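Local structure of Poly(Beta-D-mannuronate) lyase (Pseudopedobacter saltans, 7O79) at residues 163-166 / 171-174; 106-111 / 115-120. The protein probably cleaves the polymannuronate blocks of alginate as a polysaccharide lyase of family PL6, built on a parallel beta-helix. One frame throughout, in Å; residues are numbered along the deposited sequence.

Contact 1: 163-166 / 171-174; sequences DIPY and GREI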
loop_
_atom_site.group_PDB
_atom_site.type_symbol
_atom_site.label_atom_id
_atom_site.label_comp_id
_atom_site.label_asym_id
_atom_site.label_seq_id
_atom_site.Cartn_x
_atom_site.Cartn_y
_atom_site.Cartn_z
ATOM N N ASP A 163 -15.216 0.935 2.041
ATOM C CA ASP A 163 -16.160 0.129 1.258
ATOM C C ASP A 163 -15.678 -0.048 -0.179
ATOM O O ASP A 163 -16.309 0.393 -1.144
ATOM C CB ASP A 163 -17.570 0.733 1.262
ATOM C CG ASP A 163 -18.157 0.881 2.654
ATOM O OD1 ASP A 163 -17.865 0.054 3.539
ATOM O OD2 ASP A 163 -18.946 1.820 2.852
ATOM N N ILE A 164 -14.527 -0.693 -0.306
ATOM C CA ILE A 164 -14.025 -1.043 -1.628
ATOM C C ILE A 164 -14.529 -2.467 -1.844
ATOM O O ILE A 164 -14.004 -3.406 -1.221
ATOM C CB ILE A 164 -12.493 -0.929 -1.705
ATOM C CG1 ILE A 164 -12.026 0.446 -1.185
ATOM C CG2 ILE A 164 -12.012 -1.196 -3.138
ATOM C CD1 ILE A 164 -12.614 1.659 -1.886
ATOM N N PRO A 165 -15.580 -2.670 -2.644
ATOM C CA PRO A 165 -16.229 -3.990 -2.677
ATOM C C PRO A 165 -15.283 -5.109 -3.099
ATOM O O PRO A 165 -14.400 -4.941 -3.944
ATOM C CB PRO A 165 -17.380 -3.804 -3.672
ATOM C CG PRO A 165 -17.051 -2.602 -4.453
ATOM C CD PRO A 165 -16.218 -1.713 -3.561
ATOM N N TYR A 166 -15.472 -6.262 -2.467
ATOM C CA TYR A 166 -14.601 -7.406 -2.663
ATOM C C TYR A 166 -14.935 -8.141 -3.950
ATOM O O TYR A 166 -16.089 -8.515 -4.172
ATOM C CB TYR A 166 -14.746 -8.353 -1.480
ATOM C CG TYR A 166 -14.112 -9.714 -1.669
ATOM C CD1 TYR A 166 -12.753 -9.836 -1.955
ATOM C CD2 TYR A 166 -14.861 -10.882 -1.501
ATOM C CE1 TYR A 166 -12.154 -11.078 -2.104
ATOM C CE2 TYR A 166 -14.273 -12.131 -1.638
ATOM C CZ TYR A 166 -12.921 -12.224 -1.929
ATOM O OH TYR A 166 -12.325 -13.454 -2.053
ATOM N N GLY A 171 -4.857 -7.235 -8.872
ATOM C CA GLY A 171 -4.877 -5.949 -9.522
ATOM C C GLY A 171 -5.928 -5.009 -8.996
ATOM O O GLY A 171 -6.151 -3.965 -9.606
ATOM N N ARG A 172 -6.575 -5.338 -7.883
ATOM C CA ARG A 172 -7.479 -4.426 -7.184
ATOM C C ARG A 172 -6.965 -4.128 -5.776
ATOM O O ARG A 172 -7.720 -4.131 -4.800
ATOM C CB ARG A 172 -8.903 -4.986 -7.160
ATOM C CG ARG A 172 -9.508 -5.126 -8.564
ATOM C CD ARG A 172 -11.007 -5.432 -8.485
ATOM N NE ARG A 172 -11.684 -4.341 -7.798
ATOM C CZ ARG A 172 -12.473 -4.496 -6.745
ATOM N NH1 ARG A 172 -12.689 -5.715 -6.257
ATOM N NH2 ARG A 172 -13.024 -3.428 -6.165
ATOM N N GLU A 173 -5.654 -3.909 -5.658
ATOM C CA GLU A 173 -5.054 -3.452 -4.414
ATOM C C GLU A 173 -5.574 -2.065 -4.063
ATOM O O GLU A 173 -6.099 -1.335 -4.912
ATOM C CB GLU A 173 -3.524 -3.400 -4.537
ATOM C CG GLU A 173 -2.869 -4.720 -4.944
ATOM C CD GLU A 173 -2.754 -4.908 -6.447
ATOM O OE1 GLU A 173 -1.921 -5.738 -6.869
ATOM O OE2 GLU A 173 -3.493 -4.231 -7.205
ATOM N N ILE A 174 -5.422 -1.687 -2.794
ATOM C CA ILE A 174 -5.681 -0.283 -2.471
ATOM C C ILE A 174 -4.470 0.573 -2.834
ATOM O O ILE A 174 -4.616 1.673 -3.387
ATOM C CB ILE A 174 -6.082 -0.119 -0.996
ATOM C CG1 ILE A 174 -7.259 -1.049 -0.651
ATOM C CG2 ILE A 174 -6.481 1.335 -0.727
ATOM C CD1 ILE A 174 -8.415 -1.033 -1.686
#

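Contact 2: 106-111 / 115-120; sequences VDFNPS and TGYYWV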
loop_
_atom_site.group_PDB
_atom_site.type_symbol
_atom_site.label_atom_id
_atom_site.label_comp_id
_atom_site.label_asym_id
_atom_site.label_seq_id
_atom_site.Cartn_x
_atom_site.Cartn_y
_atom_site.Cartn_z
ATOM N N VAL A 106 -16.186 9.216 -5.113
ATOM C CA VAL A 106 -17.306 8.445 -4.570
ATOM C C VAL A 106 -17.936 7.638 -5.697
ATOM O O VAL A 106 -18.408 8.213 -6.682
ATOM C CB VAL A 106 -18.344 9.356 -3.893
ATOM C CG1 VAL A 106 -19.580 8.563 -3.457
ATOM C CG2 VAL A 106 -17.728 10.090 -2.707
ATOM N N ASP A 107 -17.943 6.306 -5.551
ATOM C CA ASP A 107 -18.526 5.373 -6.526
ATOM C C ASP A 107 -18.317 5.773 -7.984
ATOM O O ASP A 107 -19.221 5.631 -8.813
ATOM C CB ASP A 107 -20.023 5.182 -6.269
ATOM C CG ASP A 107 -20.315 4.744 -4.866
ATOM O OD1 ASP A 107 -19.533 3.924 -4.339
ATOM O OD2 ASP A 107 -21.316 5.215 -4.278
ATOM N N PHE A 108 -17.114 6.244 -8.308
ATOM C CA PHE A 108 -16.787 6.785 -9.629
ATOM C C PHE A 108 -16.462 5.669 -10.624
ATOM O O PHE A 108 -15.403 5.646 -11.260
ATOM C CB PHE A 108 -15.627 7.759 -9.488
ATOM C CG PHE A 108 -15.559 8.803 -10.566
ATOM C CD1 PHE A 108 -16.420 9.888 -10.568
ATOM C CD2 PHE A 108 -14.592 8.713 -11.560
ATOM C CE1 PHE A 108 -16.337 10.868 -11.556
ATOM C CE2 PHE A 108 -14.494 9.681 -12.562
ATOM C CZ PHE A 108 -15.373 10.767 -12.560
ATOM N N ASN A 109 -17.434 4.760 -10.792
ATOM C CA ASN A 109 -17.210 3.444 -11.367
ATOM C C ASN A 109 -17.772 3.294 -12.781
ATOM O O ASN A 109 -18.824 3.848 -13.110
ATOM C CB ASN A 109 -17.814 2.361 -10.465
ATOM C CG ASN A 109 -17.149 2.313 -9.102
ATOM O OD1 ASN A 109 -15.921 2.401 -9.008
ATOM N ND2 ASN A 109 -17.942 2.140 -8.047
ATOM N N PRO A 110 -17.093 2.535 -13.628
ATOM C CA PRO A 110 -17.613 2.224 -14.961
ATOM C C PRO A 110 -18.620 1.084 -14.852
ATOM O O PRO A 110 -18.880 0.563 -13.766
ATOM C CB PRO A 110 -16.360 1.796 -15.715
ATOM C CG PRO A 110 -15.577 1.060 -14.644
ATOM C CD PRO A 110 -15.850 1.790 -13.348
ATOM N N SER A 111 -19.185 0.687 -15.999
ATOM C CA SER A 111 -20.192 -0.370 -15.937
ATOM C C SER A 111 -19.563 -1.762 -15.914
ATOM O O SER A 111 -20.082 -2.655 -15.240
ATOM C CB SER A 111 -21.199 -0.239 -17.086
ATOM O OG SER A 111 -20.556 -0.283 -18.339
ATOM N N THR A 115 -13.266 -2.634 -17.215
ATOM C CA THR A 115 -12.834 -1.305 -17.640
ATOM C C THR A 115 -11.959 -0.748 -16.518
ATOM O O THR A 115 -12.447 -0.155 -15.550
ATOM C CB THR A 115 -14.036 -0.417 -17.926
ATOM O OG1 THR A 115 -14.816 -1.007 -18.975
ATOM C CG2 THR A 115 -13.587 0.975 -18.373
ATOM N N GLY A 116 -10.651 -0.966 -16.635
ATOM C CA GLY A 116 -9.719 -0.621 -15.570
ATOM C C GLY A 116 -9.190 0.804 -15.634
ATOM O O GLY A 116 -8.936 1.343 -16.712
ATOM N N TYR A 117 -9.012 1.401 -14.451
ATOM C CA TYR A 117 -8.249 2.636 -14.279
ATOM C C TYR A 117 -7.944 2.860 -12.797
ATOM O O TYR A 117 -8.678 2.389 -11.915
ATOM C CB TYR A 117 -8.988 3.850 -14.862
ATOM C CG TYR A 117 -10.451 4.045 -14.460
ATOM C CD1 TYR A 117 -10.787 4.785 -13.330
ATOM C CD2 TYR A 117 -11.490 3.577 -15.260
ATOM C CE1 TYR A 117 -12.110 4.996 -12.967
ATOM C CE2 TYR A 117 -12.824 3.795 -14.910
ATOM C CZ TYR A 117 -13.128 4.513 -13.763
ATOM O OH TYR A 117 -14.445 4.751 -13.393
ATOM N N TYR A 118 -6.842 3.563 -12.531
ATOM C CA TYR A 118 -6.546 3.934 -11.152
ATOM C C TYR A 118 -7.500 5.027 -10.687
ATOM O O TYR A 118 -8.140 5.712 -11.485
ATOM C CB TYR A 118 -5.130 4.483 -10.990
ATOM C CG TYR A 118 -3.979 3.610 -11.388
ATOM C CD1 TYR A 118 -3.489 3.630 -12.685
ATOM C CD2 TYR A 118 -3.337 2.799 -10.452
ATOM C CE1 TYR A 118 -2.411 2.846 -13.054
ATOM C CE2 TYR A 118 -2.253 2.008 -10.812
ATOM C CZ TYR A 118 -1.794 2.036 -12.109
ATOM O OH TYR A 118 -0.707 1.255 -12.475
ATOM N N TRP A 119 -7.553 5.230 -9.374
ATOM C CA TRP A 119 -8.183 6.455 -8.907
ATOM C C TRP A 119 -7.148 7.549 -8.666
ATOM O O TRP A 119 -7.390 8.714 -9.007
ATOM C CB TRP A 119 -9.026 6.173 -7.662
ATOM C CG TRP A 119 -10.420 5.716 -8.055
ATOM C CD1 TRP A 119 -10.824 5.320 -9.296
ATOM C CD2 TRP A 119 -11.564 5.607 -7.208
ATOM N NE1 TRP A 119 -12.150 4.977 -9.277
ATOM C CE2 TRP A 119 -12.628 5.141 -8.003
ATOM C CE3 TRP A 119 -11.790 5.854 -5.851
ATOM C CZ2 TRP A 119 -13.907 4.928 -7.493
ATOM C CZ3 TRP A 119 -13.064 5.630 -5.338
ATOM C CH2 TRP A 119 -14.108 5.180 -6.165
ATOM N N VAL A 120 -5.965 7.191 -8.165
ATOM C CA VAL A 120 -4.875 8.145 -7.992
ATOM C C VAL A 120 -3.595 7.469 -8.459
ATOM O O VAL A 120 -3.258 6.378 -7.986
ATOM C CB VAL A 120 -4.732 8.610 -6.518
ATOM C CG1 VAL A 120 -3.591 9.594 -6.386
ATOM C CG2 VAL A 120 -6.033 9.222 -5.999
HETATM O O HOH W 1 -13.927 3.179 -10.639
HETATM O O HOH W 2 -17.805 0.398 -18.854
#

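Contact 1: 163-166 / 171-174
Arg172 reaches across the loop that joins strand 155-162 to strand 175-177 of the parallel beta-helix and holds the backbone of Pro165. The grip is end-on: NH1 and NH2 of Arg172 both donate to the single carbonyl oxygen of Pro165. From Arg172 NH2 to Pro165 O is 3.0 Å, with an N-H...O angle of 145°, so each bond is bent inward to share the acceptor. That oxygen lies almost in the guanidinium plane, and the bend of the arginine chain at chi3 (61°) turns the group to meet it. The third nitrogen, NE, is bonded to the backbone oxygen of Asn139, so both the position and the rotation of the flat group are fixed.

Beneath this polar clasp the contact is buried and apolar. Ile164 is covered further by Leu143, and Ile174 leans on Ile210 of strand 209-214. The outer side is looser: the Pro165 ring only skirts the guanidinium, while the Tyr166 side chain starts away from the other segment, is exposed, and makes a cation-pi contact with Lys229. Between the two isoleucines, CD1 of Ile174 sits 3.9 Å from CG2 of Ile164.

Contact 2: 106-111 / 115-120
Tyr117 and Phe108 are joined by a hydrogen bond across a loop of the parallel beta-helix, between strand 99-106 and strand 118-122. The Tyr117 hydroxyl donates to the carbonyl oxygen of Phe108, the centre of an inverse gamma turn, and Tyr117 OH to Phe108 O is short at 2.5 Å. The acceptor lies at the edge of the tyrosine ring, close to its plane. With chi1 at 50°, CG of Tyr117 stands between its backbone N and carbonyl carbon, which sends the ring toward the turn.

Apolar packing surrounds this bond in part. The Pro110 ring comes from the opposite direction to the Tyr117 side chain, CD lying 3.9 Å from CZ of Tyr117, while its CB rests against CB and CG2 of Thr115. Separately, the six-membered ring of Trp119 packs against the turn, CZ2 lying 3.9 Å from CB of Phe108.

A water-mediated link adds to these. One water accepts from Trp119 NE1 and lies within donating distance of Phe108 O and Asn109 OD1. The Asn109 amide is also bonded to Gly136 and Asn138 of the next loop. Its plane is only 20° from that of the indole, and Asn109 OD1 comes to 3.6 Å from Trp119 CZ2.

From the N terminus, the chain leaves strand 99-106 and contact 2 closes the short loop that brings it to strand 118-122. It then passes through strands 128-135, 144-146 and 155-162 before contact 1 closes the corresponding loop ahead of strand 175-177. The two follow in series, neither nesting nor crossing. Both span the passage from one face of the beta-helix to another, and their centres lie about 11 Å apart. They do not touch, but the intervening loop meets both: Asn139 gives its side-chain amide to the Thr115 carbonyl and its own carbonyl to Arg172, while Asn138 binds Asn109 and touches Pro165.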